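Local coordinates for FERM, ARHGEF and pleckstrin domain-containing protein 2 (Mus musculus, PDB 6D2K) that activates the small GTPase RAC1 as a guanine nucleotide exchange factor in semaphorin and integrin signalling, and is represented here by its FERM domain, at residues Leu43-Tyr48 / Gly93-Glu98; Asp47-Glu52 / Leu83-Phe88; Arg116-Ala121 / Leu190-Ile195; Ile128-Gln133 / Gln169-Gln174. One frame throughout, in Å; residues are numbered along the deposited sequence.

Contact 1 of 4, residues Leu43-Tyr48 / Gly93-Glu98; sequences LIECDY and GQLQEE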
# COMPACT_ATOMS: atom_id res chain seq x y z
N LEU A 43 7.94 -14.60 7.08
CA LEU A 43 7.32 -13.35 7.50
C LEU A 43 6.39 -13.56 8.69
O LEU A 43 5.24 -13.99 8.53
CB LEU A 43 6.54 -12.75 6.32
CG LEU A 43 5.84 -11.41 6.55
CD1 LEU A 43 6.84 -10.37 7.07
CD2 LEU A 43 5.15 -10.93 5.28
N ILE A 44 6.87 -13.25 9.89
CA ILE A 44 6.08 -13.43 11.10
C ILE A 44 4.90 -12.47 11.19
O ILE A 44 3.77 -12.89 11.46
CB ILE A 44 6.95 -13.26 12.38
CG1 ILE A 44 8.03 -14.35 12.42
CG2 ILE A 44 6.09 -13.33 13.62
CD1 ILE A 44 8.89 -14.29 13.68
N GLU A 45 5.16 -11.19 10.97
CA GLU A 45 4.12 -10.18 11.07
C GLU A 45 3.40 -10.07 9.72
O GLU A 45 3.26 -8.98 9.16
CB GLU A 45 4.72 -8.85 11.50
CG GLU A 45 5.44 -8.95 12.86
CD GLU A 45 6.01 -7.62 13.34
OE1 GLU A 45 5.39 -7.00 14.23
OE2 GLU A 45 7.06 -7.22 12.84
N CYS A 46 2.93 -11.21 9.24
CA CYS A 46 2.30 -11.30 7.93
C CYS A 46 0.91 -10.66 7.89
O CYS A 46 0.40 -10.38 6.80
CB CYS A 46 2.21 -12.76 7.49
SG CYS A 46 1.30 -13.79 8.66
N ASP A 47 0.30 -10.41 9.04
CA ASP A 47 -1.06 -9.85 9.05
C ASP A 47 -1.14 -8.43 8.49
O ASP A 47 -2.22 -7.95 8.13
CB ASP A 47 -1.74 -9.95 10.44
CG ASP A 47 -0.91 -9.33 11.56
OD1 ASP A 47 -1.51 -8.73 12.48
OD2 ASP A 47 0.34 -9.46 11.55
N TYR A 48 0.01 -7.77 8.35
CA TYR A 48 0.05 -6.44 7.76
C TYR A 48 0.06 -6.47 6.24
O TYR A 48 -0.08 -5.43 5.61
CB TYR A 48 1.29 -5.66 8.21
CG TYR A 48 1.24 -5.26 9.67
CD1 TYR A 48 0.63 -4.08 10.06
CD2 TYR A 48 1.78 -6.09 10.64
CE1 TYR A 48 0.56 -3.73 11.40
CE2 TYR A 48 1.70 -5.74 11.98
CZ TYR A 48 1.10 -4.57 12.34
OH TYR A 48 1.03 -4.22 13.68
N GLY A 93 7.87 1.93 12.98
CA GLY A 93 9.13 1.70 13.66
C GLY A 93 8.94 0.77 14.84
O GLY A 93 9.88 0.09 15.29
N GLN A 94 7.70 0.71 15.35
CA GLN A 94 7.38 -0.18 16.47
C GLN A 94 6.94 -1.60 16.07
O GLN A 94 6.58 -2.40 16.92
CB GLN A 94 6.38 0.49 17.41
CG GLN A 94 6.90 1.79 18.01
CD GLN A 94 8.25 1.62 18.70
OE1 GLN A 94 8.40 0.80 19.61
NE2 GLN A 94 9.24 2.39 18.27
N LEU A 95 7.00 -1.92 14.78
CA LEU A 95 6.85 -3.31 14.37
C LEU A 95 7.89 -4.18 15.07
O LEU A 95 9.01 -3.73 15.34
CB LEU A 95 6.98 -3.44 12.85
CG LEU A 95 5.86 -2.85 11.99
CD1 LEU A 95 6.36 -2.64 10.57
CD2 LEU A 95 4.63 -3.77 12.00
N GLN A 96 7.54 -5.42 15.37
CA GLN A 96 8.37 -6.26 16.25
C GLN A 96 9.68 -6.76 15.65
O GLN A 96 10.65 -7.00 16.38
CB GLN A 96 7.57 -7.45 16.75
CG GLN A 96 6.29 -7.06 17.45
CD GLN A 96 6.40 -7.21 18.94
OE1 GLN A 96 5.83 -8.13 19.52
NE2 GLN A 96 7.14 -6.31 19.57
N GLU A 97 9.72 -6.94 14.33
CA GLU A 97 10.89 -7.52 13.68
C GLU A 97 11.58 -6.56 12.75
O GLU A 97 10.91 -5.82 12.01
CB GLU A 97 10.50 -8.76 12.88
CG GLU A 97 9.95 -9.89 13.72
CD GLU A 97 11.01 -10.52 14.59
OE1 GLU A 97 10.64 -11.23 15.55
OE2 GLU A 97 12.21 -10.29 14.34
N GLU A 98 12.91 -6.59 12.76
CA GLU A 98 13.71 -5.84 11.81
C GLU A 98 13.28 -6.19 10.38
O GLU A 98 13.21 -5.32 9.52
CB GLU A 98 15.21 -6.11 12.04
CG GLU A 98 16.14 -5.36 11.09
CD GLU A 98 17.62 -5.50 11.46
OE1 GLU A 98 17.96 -5.19 12.63
OE2 GLU A 98 18.43 -5.88 10.59
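The turn at 43-48 comes up to the loop at 93-98 with no strand pairing; the nearest backbone approach puts the CA atoms of E45 and E97 7.7 Å apart, and E45 sits mid-way in an inverse gamma turn. From there the E45 side chain runs straight out, fully stretched past CG (chi2 -178°), and lays its carboxylate against the backbone just ahead of helix 98-113. Q96 N donates to E45 OE1 over 2.9 Å, reaching it on the syn side, while E97 N donates to E45 OE2 over 3.1 Å from above the carboxylate plane. T100 on the first turn of the helix adds its hydroxyl to OE2. A glutamate suits this place because it has both the reach and two acceptors for successive amides. Beside it, Y48 and L95 run antiparallel side by side, and L95 CD2 sits over one face of the Y48 ring, 3.8 Å from its centroid, in a CH-pi contact. At the outer margin the CD1 of I44 meets E97 OE1 at 4.0 Å. L95 also touches F104 of the helix, so it is shared between ring and helix. E97 is the N-cap residue of helix 98-113; a buried carboxylate beside that N-terminus, holding amide donors and a hydroxyl, is probably stabilised in its charged form by them and by the helix dipole.

Contact 2 of 4, residues Asp47-Glu52 / Leu83-Phe88; sequences DYFGLE and LAVKFF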
# COMPACT_ATOMS: atom_id res chain seq x y z
N ASP A 47 0.30 -10.41 9.04
CA ASP A 47 -1.06 -9.85 9.05
C ASP A 47 -1.14 -8.43 8.49
O ASP A 47 -2.22 -7.95 8.13
CB ASP A 47 -1.74 -9.95 10.44
CG ASP A 47 -0.91 -9.33 11.56
OD1 ASP A 47 -1.51 -8.73 12.48
OD2 ASP A 47 0.34 -9.46 11.55
N TYR A 48 0.01 -7.77 8.35
CA TYR A 48 0.05 -6.44 7.76
C TYR A 48 0.06 -6.47 6.24
O TYR A 48 -0.08 -5.43 5.61
CB TYR A 48 1.29 -5.66 8.21
CG TYR A 48 1.24 -5.26 9.67
CD1 TYR A 48 0.63 -4.08 10.06
CD2 TYR A 48 1.78 -6.09 10.64
CE1 TYR A 48 0.56 -3.73 11.40
CE2 TYR A 48 1.70 -5.74 11.98
CZ TYR A 48 1.10 -4.57 12.34
OH TYR A 48 1.03 -4.22 13.68
N PHE A 49 0.20 -7.66 5.67
CA PHE A 49 0.52 -7.77 4.24
C PHE A 49 -0.56 -8.48 3.44
O PHE A 49 -1.44 -9.14 4.00
CB PHE A 49 1.85 -8.50 4.04
CG PHE A 49 3.04 -7.76 4.61
CD1 PHE A 49 3.82 -6.97 3.79
CD2 PHE A 49 3.35 -7.84 5.96
CE1 PHE A 49 4.91 -6.29 4.31
CE2 PHE A 49 4.44 -7.16 6.48
CZ PHE A 49 5.22 -6.38 5.65
N GLY A 50 -0.47 -8.32 2.13
CA GLY A 50 -1.35 -9.01 1.20
C GLY A 50 -0.67 -9.22 -0.14
O GLY A 50 0.51 -8.87 -0.32
N LEU A 51 -1.40 -9.81 -1.07
CA LEU A 51 -0.95 -9.94 -2.44
C LEU A 51 -1.97 -9.24 -3.31
O LEU A 51 -3.17 -9.38 -3.09
CB LEU A 51 -0.86 -11.41 -2.85
CG LEU A 51 0.17 -12.27 -2.12
CD1 LEU A 51 0.04 -13.71 -2.61
CD2 LEU A 51 1.57 -11.75 -2.36
N GLU A 52 -1.50 -8.45 -4.27
CA GLU A 52 -2.41 -7.69 -5.10
C GLU A 52 -2.12 -7.96 -6.57
O GLU A 52 -1.01 -8.34 -6.94
CB GLU A 52 -2.32 -6.19 -4.80
CG GLU A 52 -0.90 -5.61 -4.86
CD GLU A 52 -0.85 -4.12 -4.53
OE1 GLU A 52 0.24 -3.51 -4.65
OE2 GLU A 52 -1.90 -3.56 -4.17
N LEU A 83 3.58 -8.72 -3.74
CA LEU A 83 3.54 -8.50 -2.30
C LEU A 83 3.39 -7.02 -2.02
O LEU A 83 4.04 -6.19 -2.68
CB LEU A 83 4.87 -8.97 -1.70
CG LEU A 83 5.02 -8.74 -0.20
CD1 LEU A 83 4.00 -9.52 0.57
CD2 LEU A 83 6.44 -9.14 0.19
N ALA A 84 2.55 -6.68 -1.04
CA ALA A 84 2.37 -5.29 -0.65
C ALA A 84 1.91 -5.20 0.78
O ALA A 84 1.24 -6.11 1.28
CB ALA A 84 1.35 -4.60 -1.57
N VAL A 85 2.25 -4.09 1.44
CA VAL A 85 1.63 -3.77 2.72
C VAL A 85 0.15 -3.43 2.51
O VAL A 85 -0.19 -2.58 1.68
CB VAL A 85 2.30 -2.56 3.37
CG1 VAL A 85 1.49 -2.10 4.59
CG2 VAL A 85 3.76 -2.88 3.74
N LYS A 86 -0.74 -4.09 3.25
CA LYS A 86 -2.15 -3.78 3.21
C LYS A 86 -2.53 -2.76 4.29
O LYS A 86 -3.26 -1.81 4.02
CB LYS A 86 -2.97 -5.06 3.38
CG LYS A 86 -4.48 -4.83 3.26
CD LYS A 86 -5.27 -6.09 3.61
CE LYS A 86 -6.26 -6.45 2.52
NZ LYS A 86 -6.99 -7.71 2.84
N PHE A 87 -2.02 -2.97 5.50
CA PHE A 87 -2.38 -2.12 6.63
C PHE A 87 -1.17 -1.30 7.09
O PHE A 87 -0.17 -1.85 7.53
CB PHE A 87 -2.90 -2.97 7.80
CG PHE A 87 -4.10 -3.80 7.47
CD1 PHE A 87 -5.34 -3.20 7.26
CD2 PHE A 87 -3.99 -5.18 7.34
CE1 PHE A 87 -6.45 -3.98 6.94
CE2 PHE A 87 -5.11 -5.95 7.02
CZ PHE A 87 -6.33 -5.34 6.83
N PHE A 88 -1.28 0.02 6.99
CA PHE A 88 -0.22 0.92 7.43
C PHE A 88 -0.49 1.45 8.85
O PHE A 88 -1.42 2.25 9.05
CB PHE A 88 -0.11 2.10 6.45
CG PHE A 88 0.46 1.73 5.09
CD1 PHE A 88 1.80 1.95 4.84
CD2 PHE A 88 -0.33 1.20 4.09
CE1 PHE A 88 2.36 1.63 3.60
CE2 PHE A 88 0.22 0.88 2.84
CZ PHE A 88 1.56 1.09 2.61
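Strands 49-52 and 83-85 run antiparallel with a strong twist, their directions 133° apart and their axes approaching to 4.7 Å. G50 and A84 form the hydrogen-bonded pair, G50 N giving to A84 O over 2.9 Å and A84 N to G50 O over 3.1 Å; F49 with V85 and L51 with L83 are non-hydrogen-bonded pairs. Past V85 the chain leaves strand geometry, and Y48 O takes two amides at once: K86 N at 2.8 Å in the carbonyl plane, and F87 N at 3.1 Å, tilted 30° from it. The F49 ring carries the apolar side of the pairing, its CE1 3.6 Å from V85 CG2 and its CD1 near L83 CD1. With CG anti to its carbonyl carbon (chi1 -64°), F49 turns to the face where W38 of helix 30-41 also packs. Glycine at position 50 keeps that strand slim where the backbone passes close to K86 CB. Around the crossing into the loop, the edge of the F87 ring meets D47 O, CD2 lying 3.4 Å from it, while its face stacks with F283 of helix 267-284. A84 is small enough for the E52 carboxylate to pass over its methyl, OE1 being 3.5 Å from CB, on the way to a salt bridge with R82. K86 instead reaches away to E279. These two strands are neighbours in the mixed five-stranded sheet, backed by helix 30-41, of the ubiquitin-like first lobe of the FERM domain.

Contact 3 of 4, residues Arg116-Ala121 / Leu190-Ile195; sequences RLTCTA and LEMYGI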
# COMPACT_ATOMS: atom_id res chain seq x y z
N ARG A 116 2.89 7.60 -5.47
CA ARG A 116 1.80 7.53 -4.50
C ARG A 116 2.15 8.32 -3.24
O ARG A 116 1.32 9.03 -2.69
CB ARG A 116 1.54 6.08 -4.12
CG ARG A 116 1.07 5.22 -5.28
CD ARG A 116 0.74 3.80 -4.85
NE ARG A 116 1.04 2.86 -5.92
CZ ARG A 116 0.27 2.67 -6.99
NH1 ARG A 116 -0.86 3.36 -7.12
NH2 ARG A 116 0.63 1.80 -7.92
N LEU A 117 3.38 8.15 -2.79
CA LEU A 117 3.88 8.85 -1.62
C LEU A 117 4.48 10.15 -2.10
O LEU A 117 5.56 10.15 -2.68
CB LEU A 117 4.97 8.02 -0.94
CG LEU A 117 5.46 8.53 0.42
CD1 LEU A 117 4.31 8.57 1.38
CD2 LEU A 117 6.58 7.66 0.98
N THR A 118 3.77 11.25 -1.90
CA THR A 118 4.31 12.53 -2.33
C THR A 118 4.77 13.35 -1.12
O THR A 118 4.34 13.11 0.01
CB THR A 118 3.35 13.30 -3.27
OG1 THR A 118 2.03 13.26 -2.74
CG2 THR A 118 3.34 12.65 -4.66
N CYS A 119 5.69 14.27 -1.36
CA CYS A 119 6.29 15.06 -0.30
C CYS A 119 7.15 16.12 -0.95
O CYS A 119 7.29 16.13 -2.18
CB CYS A 119 7.13 14.17 0.63
SG CYS A 119 8.37 13.15 -0.19
N THR A 120 7.74 17.00 -0.15
CA THR A 120 8.57 18.06 -0.70
C THR A 120 9.81 17.47 -1.35
O THR A 120 10.19 16.33 -1.09
CB THR A 120 8.98 19.08 0.38
OG1 THR A 120 9.70 18.41 1.44
CG2 THR A 120 7.77 19.78 0.97
N ALA A 121 10.45 18.25 -2.21
CA ALA A 121 11.64 17.80 -2.93
C ALA A 121 12.76 17.39 -1.98
O ALA A 121 13.38 16.35 -2.17
CB ALA A 121 12.12 18.88 -3.88
N LEU A 190 4.15 11.86 6.84
CA LEU A 190 3.66 12.41 5.58
C LEU A 190 2.17 12.20 5.46
O LEU A 190 1.66 11.13 5.81
CB LEU A 190 4.35 11.76 4.39
CG LEU A 190 5.87 11.94 4.41
CD1 LEU A 190 6.47 11.18 3.24
CD2 LEU A 190 6.21 13.43 4.35
N GLU A 191 1.48 13.21 4.97
CA GLU A 191 0.03 13.13 4.81
C GLU A 191 -0.34 11.97 3.88
O GLU A 191 -1.41 11.37 4.04
CB GLU A 191 -0.50 14.45 4.24
CG GLU A 191 -2.01 14.53 4.14
CD GLU A 191 -2.47 15.93 3.78
OE1 GLU A 191 -3.09 16.59 4.64
OE2 GLU A 191 -2.19 16.37 2.64
N MET A 192 0.53 11.66 2.93
CA MET A 192 0.24 10.59 1.98
C MET A 192 0.72 9.19 2.40
O MET A 192 0.59 8.23 1.64
CB MET A 192 0.78 10.95 0.59
CG MET A 192 0.04 12.15 -0.05
SD MET A 192 -1.74 11.83 -0.29
CE MET A 192 -1.68 10.57 -1.55
N TYR A 193 1.27 9.08 3.61
CA TYR A 193 1.71 7.78 4.14
C TYR A 193 0.55 6.78 4.12
O TYR A 193 -0.49 7.01 4.72
CB TYR A 193 2.27 7.94 5.56
CG TYR A 193 2.48 6.64 6.32
CD1 TYR A 193 3.53 5.80 6.01
CD2 TYR A 193 1.63 6.27 7.34
CE1 TYR A 193 3.73 4.62 6.70
CE2 TYR A 193 1.81 5.09 8.04
CZ TYR A 193 2.86 4.26 7.70
OH TYR A 193 3.05 3.08 8.37
N GLY A 194 0.76 5.68 3.41
CA GLY A 194 -0.22 4.61 3.29
C GLY A 194 -1.46 4.94 2.47
O GLY A 194 -2.41 4.14 2.45
N ILE A 195 -1.48 6.08 1.79
CA ILE A 195 -2.71 6.53 1.13
C ILE A 195 -2.84 5.98 -0.29
O ILE A 195 -1.88 6.01 -1.07
CB ILE A 195 -2.80 8.07 1.08
CG1 ILE A 195 -2.86 8.65 2.49
CG2 ILE A 195 -4.02 8.52 0.26
CD1 ILE A 195 -4.17 8.36 3.22
O HOH W 1 -1.41 8.13 -3.65
O HOH W 2 2.46 13.64 1.84
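L117 CG stands anti to the backbone N (chi1 -172°), which swings CD1 toward the turn at 190-193, and M192, bent at chi2 and chi3 (-60° and -68°), curls its methyl back over the backbone of R116. L117 CD1 comes within 3.9 Å of L190 CD1, the two leucines nearly perpendicular, and within 3.7 Å of M192 O. The other branch of L190, CD2, touches C119 CB. On M192 the CG lies 3.5 Å from T118 OG1, the two side chains running side by side in the same direction, and CE ends 3.6 Å from R116 O. A flexible thioether suits a place where the chain must curl round backbone. Within the helical central lobe of the FERM domain, the loop between helices 98-113 and 121-136 is thus held against the chain leaving helix 176-187 for the PH-like lobe. There a type I turn (L190 to Y193) runs into a type II turn (M192 to I195), G194 taking the positive phi that favours glycine. No direct hydrogen bond joins the segments. Water 2 instead donates to T118 O over 2.7 Å and accepts from M192 N at 3.0 Å, and water 1 links R116 O, weakly, to I195 O.

Contact 4 of 4, residues Ile128-Gln133 / Gln169-Gln174; sequences ISHLLQ and QRHTGQ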
# COMPACT_ATOMS: atom_id res chain seq x y z
N ILE A 128 15.35 9.02 -0.13
CA ILE A 128 16.18 8.24 -1.04
C ILE A 128 17.59 8.09 -0.48
O ILE A 128 18.18 7.03 -0.59
CB ILE A 128 16.22 8.86 -2.44
CG1 ILE A 128 14.81 8.88 -3.03
CG2 ILE A 128 17.16 8.06 -3.36
CD1 ILE A 128 14.70 9.70 -4.31
N SER A 129 18.11 9.14 0.16
CA SER A 129 19.47 9.05 0.71
C SER A 129 19.59 7.96 1.78
O SER A 129 20.63 7.30 1.90
CB SER A 129 19.95 10.42 1.23
OG SER A 129 19.32 10.77 2.45
N HIS A 130 18.54 7.79 2.58
CA HIS A 130 18.53 6.71 3.57
C HIS A 130 18.37 5.35 2.91
O HIS A 130 18.99 4.37 3.35
CB HIS A 130 17.45 6.94 4.63
CG HIS A 130 17.85 7.94 5.67
ND1 HIS A 130 17.22 9.16 5.82
CD2 HIS A 130 18.85 7.91 6.58
CE1 HIS A 130 17.81 9.83 6.80
NE2 HIS A 130 18.80 9.09 7.27
N LEU A 131 17.56 5.30 1.85
CA LEU A 131 17.43 4.05 1.10
C LEU A 131 18.77 3.64 0.49
O LEU A 131 19.13 2.46 0.51
CB LEU A 131 16.35 4.17 0.01
CG LEU A 131 14.91 4.27 0.52
CD1 LEU A 131 13.96 4.72 -0.60
CD2 LEU A 131 14.46 2.95 1.12
N LEU A 132 19.53 4.61 -0.02
CA LEU A 132 20.89 4.34 -0.50
C LEU A 132 21.78 3.82 0.62
O LEU A 132 22.51 2.86 0.44
CB LEU A 132 21.52 5.59 -1.13
CG LEU A 132 20.95 6.07 -2.47
CD1 LEU A 132 21.74 7.29 -2.93
CD2 LEU A 132 20.99 4.97 -3.52
N GLN A 133 21.72 4.45 1.79
CA GLN A 133 22.57 3.99 2.89
C GLN A 133 22.26 2.53 3.25
O GLN A 133 23.18 1.73 3.48
CB GLN A 133 22.41 4.92 4.10
CG GLN A 133 23.36 4.63 5.28
CD GLN A 133 24.83 4.83 4.93
OE1 GLN A 133 25.17 5.63 4.07
NE2 GLN A 133 25.70 4.10 5.63
N GLN A 169 25.81 11.82 2.23
CA GLN A 169 27.10 12.05 2.87
C GLN A 169 26.96 12.18 4.39
O GLN A 169 27.93 11.97 5.12
CB GLN A 169 27.77 13.30 2.31
CG GLN A 169 28.20 13.17 0.88
CD GLN A 169 28.67 14.48 0.29
OE1 GLN A 169 29.62 15.10 0.79
NE2 GLN A 169 28.02 14.92 -0.78
N ARG A 170 25.77 12.53 4.86
CA ARG A 170 25.54 12.72 6.28
C ARG A 170 25.33 11.42 7.05
O ARG A 170 25.30 11.42 8.27
CB ARG A 170 24.30 13.61 6.52
CG ARG A 170 24.29 14.89 5.73
CD ARG A 170 23.02 15.69 6.00
NE ARG A 170 23.05 16.95 5.27
CZ ARG A 170 22.18 17.94 5.47
NH1 ARG A 170 21.22 17.82 6.38
NH2 ARG A 170 22.28 19.05 4.75
N HIS A 171 25.15 10.31 6.33
CA HIS A 171 24.73 9.06 6.97
C HIS A 171 25.85 8.08 7.21
O HIS A 171 25.60 6.90 7.43
CB HIS A 171 23.67 8.35 6.13
CG HIS A 171 22.52 9.22 5.74
ND1 HIS A 171 22.06 10.26 6.52
CD2 HIS A 171 21.72 9.19 4.64
CE1 HIS A 171 21.04 10.84 5.93
NE2 HIS A 171 20.80 10.21 4.79
N THR A 172 27.08 8.59 7.18
CA THR A 172 28.28 7.79 7.40
C THR A 172 28.14 6.78 8.53
O THR A 172 27.79 7.13 9.65
CB THR A 172 29.47 8.71 7.70
OG1 THR A 172 29.61 9.64 6.62
CG2 THR A 172 30.74 7.90 7.84
N GLY A 173 28.42 5.52 8.23
CA GLY A 173 28.40 4.47 9.24
C GLY A 173 27.06 3.90 9.68
O GLY A 173 27.03 2.97 10.48
N GLN A 174 25.96 4.44 9.18
CA GLN A 174 24.65 3.93 9.59
C GLN A 174 24.32 2.55 8.99
O GLN A 174 24.61 2.28 7.84
CB GLN A 174 23.54 4.95 9.30
CG GLN A 174 23.56 6.10 10.31
CD GLN A 174 22.59 7.22 9.99
OE1 GLN A 174 21.51 6.99 9.44
NE2 GLN A 174 22.97 8.44 10.36
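H171 NE2 donates to S129 OG over 2.8 Å, with the hydroxyl oxygen close to the imidazole plane, and S129 OG is also bonded to L126 O one turn back along its helix. A serine is apt here, its short side chain joining helix backbone and ring through a single oxygen. The ring of H171 then lies over H130 in an offset stack, centroids 3.8 Å apart and planes at 17°. H171 thereby meets helix 121-136 by its edge at S129 and by its face at H130, two surfaces that a flat, polar ring offers together. Alongside the CB of H171, Q133 starts with CG anti to its backbone N (chi1 -174°) and bends at chi2, carrying its amide to the loop. Q133 NE2 donates to Q174 O over 3.1 Å in an almost straight bond of 174°, on a lone pair of the carbonyl, and D138 holds the same nitrogen. In the helical central lobe of the FERM domain, this places the connection between helices 161-168 and 176-187 against helix 121-136. The loop turns through a type II beta turn from H171 to Q174, closed by Q174 N to H171 O at 3.0 Å; G173 supplies the positive phi and gives its own N to D138. Q174 CB packs at 4.0 Å from Q133 CG, and the H130 side chain also packs against V183 and I186 of helix 176-187.

Overall arrangement
Contacts 1 and 2 share D47 and Y48 and touch where L43 packs on F49; both belong to the ubiquitin-like lobe and its borders, one tying it to the central helices, the other pairing its strands. Contacts 2 and 4 are buried; contact 2 is held by main-chain bonds, whereas contact 1 is partly buried and relies on a carboxylate. Contact 3, also partly buried, has water in place of direct bonds; it meets contact 2 where F88 packs on Y193 and G194, so the ubiquitin-like lobe's exit meets the central lobe's. Contact 4 lies nested within the chain closed by contact 3, about 20 Å away between centres; within the central lobe, far from the chain centre, it uses polar side chains.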